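Local coordinates for protein erythromycin C-12 hydroxylase (Saccharopolyspora erythraea, PDB 2JJN) that hydroxylates the macrolactone ring of erythromycin D at C-12 to give erythromycin C, using heme b, molecular oxygen and NADPH, at residues T17-A25 against W44-H52; W33-P42 against W51-V59. The protein carries 2 engineered substitutions. All blocks are in the same frame, centred on the assembly; numbering follows the deposited sequence. Where two conformers were deposited one is given.

Contact 1. Residues T17-A25 against W44-H52; sequences TIDEVPGMA and WQDRYGVWH
The N-terminal loop 17-25 is held against the beta-hairpin 44-52 by one backbone bond, where Arg-47 N donates to Asp-19 O over 2.8 Å. Two side-chain links from Glu-20, one hydrogen bond and one salt bridge, add to it. Its chain runs extended beyond CG and beside that of Arg-47, and the carboxylate splits its oxygens: OE1 accepts from Tyr-48 OH at 3.0 Å, lying at the edge of the phenol ring, while OE2 makes a long salt bridge to Arg-47 NE (3.4 Å). Arg-47 NH2 donates in turn to Tyr-48 OH, and Arg-47 CG sits over the centre of the tyrosine ring.

Apolar packing follows further along the loop. The far edge of the Trp-44 indole abuts the backbone, with CH2 3.5 Å from Glu-20 CA, and CZ3 meets Val-21 CG1. With its CG1 beside the backbone N (chi1 -51°), Val-21 also rests on His-52 CE1.

Inside the hairpin, Asp-46 closes an Asx turn. Its OD1 takes Tyr-48 N and Val-50 N from opposite faces of the carboxylate, and OD2 receives a nearly straight bond (175°) from His-52 NE2. A water joins OD2 to Val-21 N.

Four donors, the water included, thus satisfy the buried Asp-46 carboxylate, which would probably favour its ionised form.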
loop_
_atom_site.group_PDB
_atom_site.type_symbol
_atom_site.label_atom_id
_atom_site.label_comp_id
_atom_site.label_asym_id
_atom_site.label_seq_id
_atom_site.Cartn_x
_atom_site.Cartn_y
_atom_site.Cartn_z
ATOM N N THR A 17 25.269 13.055 13.757
ATOM C CA THR A 17 24.198 14.088 13.796
ATOM C C THR A 17 22.853 13.435 14.063
ATOM O O THR A 17 22.748 12.504 14.873
ATOM C CB THR A 17 24.101 14.855 12.451
ATOM O OG1 THR A 17 25.414 15.170 11.966
ATOM C CG2 THR A 17 23.324 16.148 12.643
ATOM N N ILE A 18 21.807 14.086 13.642
ATOM C CA ILE A 18 20.641 13.339 13.186
ATOM C C ILE A 18 20.781 12.936 11.723
ATOM O O ILE A 18 20.506 13.728 10.822
ATOM C CB ILE A 18 19.345 14.152 13.363
ATOM C CG1 ILE A 18 19.412 15.446 12.549
ATOM C CG2 ILE A 18 19.104 14.456 14.834
ATOM C CD1 ILE A 18 18.359 16.462 12.930
ATOM N N ASP A 19 21.208 11.670 11.467
ATOM C CA ASP A 19 21.661 11.275 10.150
ATOM C C ASP A 19 20.854 10.089 9.683
ATOM O O ASP A 19 21.306 9.289 8.866
ATOM C CB ASP A 19 23.167 11.015 10.173
ATOM C CG ASP A 19 23.595 10.143 11.343
ATOM O OD1 ASP A 19 22.714 9.575 12.038
ATOM O OD2 ASP A 19 24.814 10.026 11.556
ATOM N N GLU A 20 19.638 9.979 10.224
ATOM C CA GLU A 20 18.635 9.092 9.613
ATOM C C GLU A 20 17.215 9.657 9.824
ATOM O O GLU A 20 16.972 10.477 10.724
ATOM C CB GLU A 20 18.829 7.615 10.014
ATOM C CG GLU A 20 19.218 7.395 11.482
ATOM C CD GLU A 20 19.432 5.922 11.863
ATOM O OE1 GLU A 20 18.857 5.017 11.211
ATOM O OE2 GLU A 20 20.157 5.686 12.852
ATOM N N VAL A 21 16.300 9.289 8.937
ATOM C CA VAL A 21 14.955 9.826 8.995
ATOM C C VAL A 21 14.353 9.543 10.376
ATOM O O VAL A 21 14.628 8.478 10.954
ATOM C CB VAL A 21 14.047 9.246 7.882
ATOM C CG1 VAL A 21 14.718 9.370 6.509
ATOM C CG2 VAL A 21 13.696 7.787 8.166
ATOM N N PRO A 22 13.528 10.475 10.908
ATOM C CA PRO A 22 12.786 10.116 12.133
ATOM C C PRO A 22 11.822 8.935 11.880
ATOM O O PRO A 22 11.498 8.635 10.717
ATOM C CB PRO A 22 12.007 11.396 12.482
ATOM C CG PRO A 22 12.668 12.502 11.738
ATOM C CD PRO A 22 13.265 11.866 10.486
ATOM N N GLY A 23 11.442 8.213 12.936
ATOM C CA GLY A 23 10.585 7.028 12.764
ATOM C C GLY A 23 9.168 7.397 12.335
ATOM O O GLY A 23 8.749 8.564 12.433
ATOM N N MET A 24 8.417 6.407 11.862
ATOM C CA MET A 24 7.058 6.697 11.338
ATOM C C MET A 24 6.047 6.868 12.436
ATOM O O MET A 24 5.004 7.426 12.203
ATOM C CB MET A 24 6.544 5.592 10.420
ATOM C CG MET A 24 7.448 5.223 9.269
ATOM S SD MET A 24 7.383 6.506 7.974
ATOM C CE MET A 24 8.304 5.639 6.719
ATOM N N ALA A 25 6.327 6.366 13.636
ATOM C CA ALA A 25 5.292 6.328 14.671
ATOM C C ALA A 25 4.854 7.672 15.191
ATOM O O ALA A 25 3.678 7.851 15.522
ATOM C CB ALA A 25 5.738 5.466 15.814
ATOM N N TRP A 44 18.587 14.747 0.367
ATOM C CA TRP A 44 19.370 14.560 1.582
ATOM C C TRP A 44 19.999 13.161 1.570
ATOM O O TRP A 44 19.347 12.185 1.200
ATOM C CB TRP A 44 18.437 14.654 2.805
ATOM C CG TRP A 44 19.113 14.368 4.092
ATOM C CD1 TRP A 44 20.156 15.061 4.646
ATOM C CD2 TRP A 44 18.753 13.342 5.024
ATOM N NE1 TRP A 44 20.505 14.477 5.868
ATOM C CE2 TRP A 44 19.646 13.435 6.122
ATOM C CE3 TRP A 44 17.783 12.345 5.021
ATOM C CZ2 TRP A 44 19.574 12.537 7.231
ATOM C CZ3 TRP A 44 17.711 11.456 6.093
ATOM C CH2 TRP A 44 18.613 11.551 7.184
ATOM N N GLN A 45 21.257 13.058 1.998
ATOM C CA GLN A 45 21.966 11.784 2.018
ATOM C C GLN A 45 22.118 11.379 3.465
ATOM O O GLN A 45 22.650 12.148 4.272
ATOM C CB GLN A 45 23.362 12.021 1.427
ATOM C CG GLN A 45 24.219 10.757 1.384
ATOM C CD GLN A 45 25.655 11.030 0.941
ATOM O OE1 GLN A 45 26.383 10.135 0.385
ATOM N NE2 GLN A 45 26.093 12.224 1.178
ATOM N N ASP A 46 21.610 10.202 3.820
ATOM C CA ASP A 46 21.675 9.708 5.191
ATOM C C ASP A 46 22.969 8.972 5.533
ATOM O O ASP A 46 23.875 8.849 4.692
ATOM C CB ASP A 46 20.403 8.917 5.574
ATOM C CG ASP A 46 20.337 7.525 4.977
ATOM O OD1 ASP A 46 21.400 6.985 4.551
ATOM O OD2 ASP A 46 19.187 7.002 4.983
ATOM N N ARG A 47 23.037 8.496 6.788
ATOM C CA ARG A 47 24.311 7.900 7.244
ATOM C C ARG A 47 24.620 6.570 6.578
ATOM O O ARG A 47 25.764 6.047 6.704
ATOM C CB ARG A 47 24.304 7.746 8.767
ATOM C CG ARG A 47 23.349 6.708 9.286
ATOM C CD ARG A 47 23.612 6.555 10.813
ATOM N NE ARG A 47 23.226 5.263 11.334
ATOM C CZ ARG A 47 24.030 4.413 11.977
ATOM N NH1 ARG A 47 25.308 4.704 12.201
ATOM N NH2 ARG A 47 23.534 3.263 12.426
ATOM N N TYR A 48 23.622 5.982 5.915
ATOM C CA TYR A 48 23.839 4.719 5.204
ATOM C C TYR A 48 24.150 4.979 3.742
ATOM O O TYR A 48 24.280 4.042 2.973
ATOM C CB TYR A 48 22.597 3.846 5.310
ATOM C CG TYR A 48 22.167 3.580 6.731
ATOM C CD1 TYR A 48 21.030 4.157 7.235
ATOM C CD2 TYR A 48 22.956 2.785 7.574
ATOM C CE1 TYR A 48 20.633 3.937 8.560
ATOM C CE2 TYR A 48 22.575 2.561 8.883
ATOM C CZ TYR A 48 21.412 3.144 9.360
ATOM O OH TYR A 48 21.020 2.958 10.669
ATOM N N GLY A 49 24.239 6.263 3.353
ATOM C CA GLY A 49 24.487 6.594 1.926
ATOM C C GLY A 49 23.250 6.426 1.063
ATOM O O GLY A 49 23.354 6.322 -0.166
ATOM N N VAL A 50 22.085 6.443 1.713
ATOM C CA VAL A 50 20.789 6.388 1.018
ATOM C C VAL A 50 20.281 7.813 0.890
ATOM O O VAL A 50 20.369 8.593 1.826
ATOM C CB VAL A 50 19.770 5.539 1.818
ATOM C CG1 VAL A 50 18.428 5.589 1.128
ATOM C CG2 VAL A 50 20.252 4.109 1.893
ATOM N N TRP A 51 19.753 8.147 -0.283
ATOM C CA TRP A 51 19.340 9.514 -0.555
ATOM C C TRP A 51 17.844 9.600 -0.431
ATOM O O TRP A 51 17.110 8.554 -0.473
ATOM C CB TRP A 51 19.756 9.880 -1.985
ATOM C CG TRP A 51 21.261 10.021 -2.081
ATOM C CD1 TRP A 51 22.196 9.011 -2.110
ATOM C CD2 TRP A 51 21.998 11.244 -2.094
ATOM N NE1 TRP A 51 23.473 9.536 -2.170
ATOM C CE2 TRP A 51 23.380 10.904 -2.167
ATOM C CE3 TRP A 51 21.624 12.610 -2.056
ATOM C CZ2 TRP A 51 24.394 11.869 -2.222
ATOM C CZ3 TRP A 51 22.634 13.572 -2.132
ATOM C CH2 TRP A 51 24.003 13.194 -2.230
ATOM N N HIS A 52 17.380 10.791 -0.110
ATOM C CA HIS A 52 15.970 10.986 0.153
ATOM C C HIS A 52 15.529 12.251 -0.584
ATOM O O HIS A 52 16.214 13.295 -0.508
ATOM C CB HIS A 52 15.787 11.243 1.652
ATOM C CG HIS A 52 16.137 10.055 2.475
ATOM N ND1 HIS A 52 15.188 9.157 2.929
ATOM C CD2 HIS A 52 17.341 9.604 2.903
ATOM C CE1 HIS A 52 15.806 8.192 3.608
ATOM N NE2 HIS A 52 17.104 8.450 3.622
HETATM O O HOH W 1 17.622 7.108 7.274
#

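Contact 2. Residues W33-P42 against W51-V59; sequences WLGTMREKQP and WHVFRHADV. With SO4 (sulfate ion), chain E; SO4 (sulfate ion), chain G.
Phe-54 projects from the end of strand 51-53 onto helix 27-40, joining the N-terminal helix of the cytochrome P450 fold to its mixed beta-sheet. With CG beside the backbone N (chi1 -59°), the phenyl ring is directed among Trp-33, Leu-34 and Met-37, residues of successive turns. Met-37 CB lies over one face in a CH-pi contact, 3.9 Å from the ring centroid and offset toward the rim. The Phe-54 ring and the six-membered ring of Trp-33 stand with their planes at 90° but meet obliquely, CZ against CH2. Leu-34 crosses the phenyl group at about a right angle, its CD2 touching CE2 and CD2 of the ring. Gln-41 O approaches the ring edge at CD1. Beside this cluster, the bent Arg-38 chain lays CG against Phe-54 CB, and Ser-318 accepts a hydrogen bond from NH1 of that arginine.

Where the helix has ended, Phe-54 N donates to Pro-42 O at 3.0 Å. A bridging water donates to Pro-42 O and Asp-58 OD2 and accepts from Arg-55 N, tying the loop to the start of helix 56-64, where Arg-55 occupies the N-cap position.

The Arg-55 side chain runs alongside Pro-42, whose CG sits over the centre of one guanidinium face. Extended from CG to NE, it brings that flat group to the end of helix 27-40, where two of its nitrogens grip one carbonyl side-on: NE at 2.8 Å and NH2 at 2.9 Å from Arg-38 O. The other edge of the guanidinium binds a sulfate, probably from the crystallisation liquor, with NH2 donating to O1 at 2.8 Å and NH1 to O4 at 3.0 Å.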
loop_
_atom_site.group_PDB
_atom_site.type_symbol
_atom_site.label_atom_id
_atom_site.label_comp_id
_atom_site.label_asym_id
_atom_site.label_seq_id
_atom_site.Cartn_x
_atom_site.Cartn_y
_atom_site.Cartn_z
ATOM N N TRP A 33 9.472 17.527 10.443
ATOM C CA TRP A 33 10.810 17.332 9.885
ATOM C C TRP A 33 10.799 17.364 8.365
ATOM O O TRP A 33 11.645 18.010 7.736
ATOM C CB TRP A 33 11.415 16.048 10.427
ATOM C CG TRP A 33 12.826 15.764 10.005
ATOM C CD1 TRP A 33 13.974 16.226 10.617
ATOM C CD2 TRP A 33 13.243 14.917 8.934
ATOM N NE1 TRP A 33 15.080 15.710 9.982
ATOM C CE2 TRP A 33 14.668 14.926 8.934
ATOM C CE3 TRP A 33 12.570 14.166 7.964
ATOM C CZ2 TRP A 33 15.429 14.200 8.001
ATOM C CZ3 TRP A 33 13.350 13.444 6.996
ATOM C CH2 TRP A 33 14.762 13.454 7.062
ATOM N N LEU A 34 9.877 16.625 7.767
ATOM C CA LEU A 34 9.778 16.655 6.308
ATOM C C LEU A 34 9.569 18.071 5.801
ATOM O O LEU A 34 10.156 18.437 4.769
ATOM C CB LEU A 34 8.598 15.792 5.872
ATOM C CG LEU A 34 8.795 14.289 6.127
ATOM C CD1 LEU A 34 7.477 13.512 5.831
ATOM C CD2 LEU A 34 9.949 13.703 5.293
ATOM N N GLY A 35 8.726 18.860 6.500
ATOM C CA GLY A 35 8.532 20.276 6.162
ATOM C C GLY A 35 9.848 21.040 6.162
ATOM O O GLY A 35 10.178 21.777 5.216
ATOM N N THR A 36 10.633 20.846 7.191
ATOM C CA THR A 36 11.906 21.563 7.272
ATOM C C THR A 36 12.852 21.136 6.151
ATOM O O THR A 36 13.599 21.966 5.601
ATOM C CB THR A 36 12.571 21.396 8.636
ATOM O OG1 THR A 36 12.904 20.019 8.864
ATOM C CG2 THR A 36 11.669 21.937 9.749
ATOM N N MET A 37 12.832 19.859 5.797
ATOM C CA MET A 37 13.734 19.360 4.772
ATOM C C MET A 37 13.291 19.833 3.403
ATOM O O MET A 37 14.132 20.181 2.564
ATOM C CB MET A 37 13.787 17.820 4.795
ATOM C CG MET A 37 14.339 17.209 6.127
ATOM S SD MET A 37 16.044 17.756 6.434
ATOM C CE MET A 37 16.863 16.622 5.306
ATOM N N ARG A 38 11.992 19.877 3.164
ATOM C CA ARG A 38 11.536 20.479 1.889
ATOM C C ARG A 38 12.076 21.902 1.713
ATOM O O ARG A 38 12.495 22.296 0.620
ATOM C CB ARG A 38 10.022 20.525 1.790
ATOM C CG ARG A 38 9.369 19.175 1.535
ATOM C CD ARG A 38 7.888 19.336 1.021
ATOM N NE ARG A 38 7.072 20.031 2.024
ATOM C CZ ARG A 38 6.549 19.476 3.129
ATOM N NH1 ARG A 38 6.754 18.190 3.407
ATOM N NH2 ARG A 38 5.811 20.204 3.992
ATOM N N GLU A 39 12.041 22.668 2.815
ATOM C CA GLU A 39 12.560 24.037 2.772
ATOM C C GLU A 39 14.077 24.130 2.628
ATOM O O GLU A 39 14.571 24.834 1.740
ATOM C CB GLU A 39 12.045 24.870 3.950
ATOM C CG GLU A 39 12.628 26.295 3.988
ATOM C CD GLU A 39 12.271 27.088 5.257
ATOM O OE1 GLU A 39 11.187 26.871 5.835
ATOM O OE2 GLU A 39 13.072 27.972 5.646
ATOM N N LYS A 40 14.807 23.395 3.476
ATOM C CA LYS A 40 16.230 23.617 3.675
ATOM C C LYS A 40 17.155 22.571 3.059
ATOM O O LYS A 40 18.341 22.843 2.877
ATOM C CB LYS A 40 16.507 23.745 5.183
ATOM C CG LYS A 40 15.944 25.034 5.787
ATOM C CD LYS A 40 16.310 25.218 7.249
ATOM C CE LYS A 40 15.940 26.626 7.696
ATOM N NZ LYS A 40 15.798 26.780 9.168
ATOM N N GLN A 41 16.658 21.345 2.799
ATOM C CA GLN A 41 17.560 20.284 2.333
ATOM C C GLN A 41 16.676 19.256 1.589
ATOM O O GLN A 41 16.436 18.152 2.055
ATOM C CB GLN A 41 18.264 19.632 3.534
ATOM C CG GLN A 41 19.392 18.679 3.188
ATOM C CD GLN A 41 20.682 19.381 2.806
ATOM O OE1 GLN A 41 21.701 19.264 3.521
ATOM N NE2 GLN A 41 20.661 20.094 1.672
ATOM N N PRO A 42 16.196 19.655 0.410
ATOM C CA PRO A 42 15.186 18.868 -0.289
ATOM C C PRO A 42 15.705 17.564 -0.904
ATOM O O PRO A 42 14.883 16.702 -1.242
ATOM C CB PRO A 42 14.714 19.802 -1.410
ATOM C CG PRO A 42 15.913 20.704 -1.676
ATOM C CD PRO A 42 16.493 20.943 -0.264
ATOM N N TRP A 51 19.753 8.147 -0.283
ATOM C CA TRP A 51 19.340 9.514 -0.555
ATOM C C TRP A 51 17.844 9.600 -0.431
ATOM O O TRP A 51 17.110 8.554 -0.473
ATOM C CB TRP A 51 19.756 9.880 -1.985
ATOM C CG TRP A 51 21.261 10.021 -2.081
ATOM C CD1 TRP A 51 22.196 9.011 -2.110
ATOM C CD2 TRP A 51 21.998 11.244 -2.094
ATOM N NE1 TRP A 51 23.473 9.536 -2.170
ATOM C CE2 TRP A 51 23.380 10.904 -2.167
ATOM C CE3 TRP A 51 21.624 12.610 -2.056
ATOM C CZ2 TRP A 51 24.394 11.869 -2.222
ATOM C CZ3 TRP A 51 22.634 13.572 -2.132
ATOM C CH2 TRP A 51 24.003 13.194 -2.230
ATOM N N HIS A 52 17.380 10.791 -0.110
ATOM C CA HIS A 52 15.970 10.986 0.153
ATOM C C HIS A 52 15.529 12.251 -0.584
ATOM O O HIS A 52 16.214 13.295 -0.508
ATOM C CB HIS A 52 15.787 11.243 1.652
ATOM C CG HIS A 52 16.137 10.055 2.475
ATOM N ND1 HIS A 52 15.188 9.157 2.929
ATOM C CD2 HIS A 52 17.341 9.604 2.903
ATOM C CE1 HIS A 52 15.806 8.192 3.608
ATOM N NE2 HIS A 52 17.104 8.450 3.622
ATOM N N VAL A 53 14.350 12.168 -1.206
ATOM C CA VAL A 53 13.857 13.258 -2.045
ATOM C C VAL A 53 12.504 13.691 -1.472
ATOM O O VAL A 53 11.601 12.860 -1.303
ATOM C CB VAL A 53 13.735 12.778 -3.488
ATOM C CG1 VAL A 53 13.062 13.848 -4.334
ATOM C CG2 VAL A 53 15.170 12.511 -4.001
ATOM N N PHE A 54 12.379 14.991 -1.154
ATOM C CA PHE A 54 11.233 15.478 -0.368
ATOM C C PHE A 54 10.187 16.334 -1.085
ATOM O O PHE A 54 9.036 16.393 -0.658
ATOM C CB PHE A 54 11.724 16.265 0.866
ATOM C CG PHE A 54 12.593 15.429 1.781
ATOM C CD1 PHE A 54 13.953 15.689 1.899
ATOM C CD2 PHE A 54 12.063 14.330 2.409
ATOM C CE1 PHE A 54 14.751 14.919 2.744
ATOM C CE2 PHE A 54 12.857 13.522 3.267
ATOM C CZ PHE A 54 14.225 13.827 3.425
ATOM N N ARG A 55 10.574 17.019 -2.142
ATOM C CA ARG A 55 9.615 17.934 -2.782
ATOM C C ARG A 55 8.785 17.239 -3.848
ATOM O O ARG A 55 9.286 16.353 -4.545
ATOM C CB ARG A 55 10.374 19.094 -3.437
ATOM C CG ARG A 55 10.943 20.061 -2.415
ATOM C CD ARG A 55 11.649 21.209 -3.115
ATOM N NE ARG A 55 12.270 22.092 -2.143
ATOM C CZ ARG A 55 13.265 22.909 -2.466
ATOM N NH1 ARG A 55 13.732 22.914 -3.734
ATOM N NH2 ARG A 55 13.791 23.719 -1.532
ATOM N N HIS A 56 7.535 17.684 -4.012
ATOM C CA HIS A 56 6.626 17.006 -4.912
ATOM C C HIS A 56 7.185 16.898 -6.340
ATOM O O HIS A 56 7.189 15.827 -6.956
ATOM C CB HIS A 56 5.311 17.793 -4.939
ATOM C CG HIS A 56 4.257 17.174 -5.795
ATOM N ND1 HIS A 56 4.102 17.514 -7.129
ATOM C CD2 HIS A 56 3.258 16.304 -5.502
ATOM C CE1 HIS A 56 3.076 16.844 -7.629
ATOM N NE2 HIS A 56 2.548 16.104 -6.676
ATOM N N ALA A 57 7.671 18.014 -6.901
ATOM C CA ALA A 57 8.135 17.941 -8.265
ATOM C C ALA A 57 9.307 16.976 -8.417
ATOM O O ALA A 57 9.456 16.343 -9.451
ATOM C CB ALA A 57 8.557 19.333 -8.746
ATOM N N ASP A 58 10.180 16.943 -7.414
ATOM C CA ASP A 58 11.381 16.085 -7.485
ATOM C C ASP A 58 11.018 14.610 -7.298
ATOM O O ASP A 58 11.622 13.742 -7.952
ATOM C CB ASP A 58 12.382 16.518 -6.415
ATOM C CG ASP A 58 12.924 17.956 -6.665
ATOM O OD1 ASP A 58 12.926 18.354 -7.874
ATOM O OD2 ASP A 58 13.233 18.643 -5.663
ATOM N N VAL A 59 10.045 14.335 -6.428
ATOM C CA VAL A 59 9.540 12.943 -6.307
ATOM C C VAL A 59 8.981 12.487 -7.653
ATOM O O VAL A 59 9.271 11.378 -8.126
ATOM C CB VAL A 59 8.475 12.880 -5.224
ATOM C CG1 VAL A 59 7.623 11.567 -5.347
ATOM C CG2 VAL A 59 9.120 13.034 -3.822
HETATM S S SO4 E . 16.619 25.493 -3.563
HETATM O O1 SO4 E . 15.800 25.496 -2.347
HETATM O O2 SO4 E . 18.020 25.317 -3.190
HETATM O O3 SO4 E . 16.440 26.752 -4.284
HETATM O O4 SO4 E . 16.283 24.360 -4.429
HETATM S S SO4 G . -0.952 14.501 -6.935
HETATM O O1 SO4 G . -1.276 13.487 -5.890
HETATM O O2 SO4 G . 0.482 14.537 -7.221
HETATM O O3 SO4 G . -1.358 15.872 -6.613
HETATM O O4 SO4 G . -1.528 14.151 -8.225
HETATM O O HOH W 2 13.153 17.282 -3.300
#

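How the contacts relate
Contacts 1 and 2 have centres 12 Å apart on the same side of the molecule, and their segments alternate along the chain: 17-25, 33-42, 44-52 and 51-59. Both use strand 51-53, which lies between strands 43-45 and 311-315 in the mixed sheet. They also touch directly: Trp-44 packs on Met-37, Trp-33 and Phe-54, while Pro-22 lies on Trp-33. Trp-315 of strand 311-315 meets the rings of both His-52 and Phe-54. The N-terminal loop, helix 27-40 and the first hairpin therefore form one continuous packed unit. The side chain of His-52 is about 7 Å from that of Gln-292, a substrate-binding residue, whereas the side chain of Val-53 is about 13 Å from the heme.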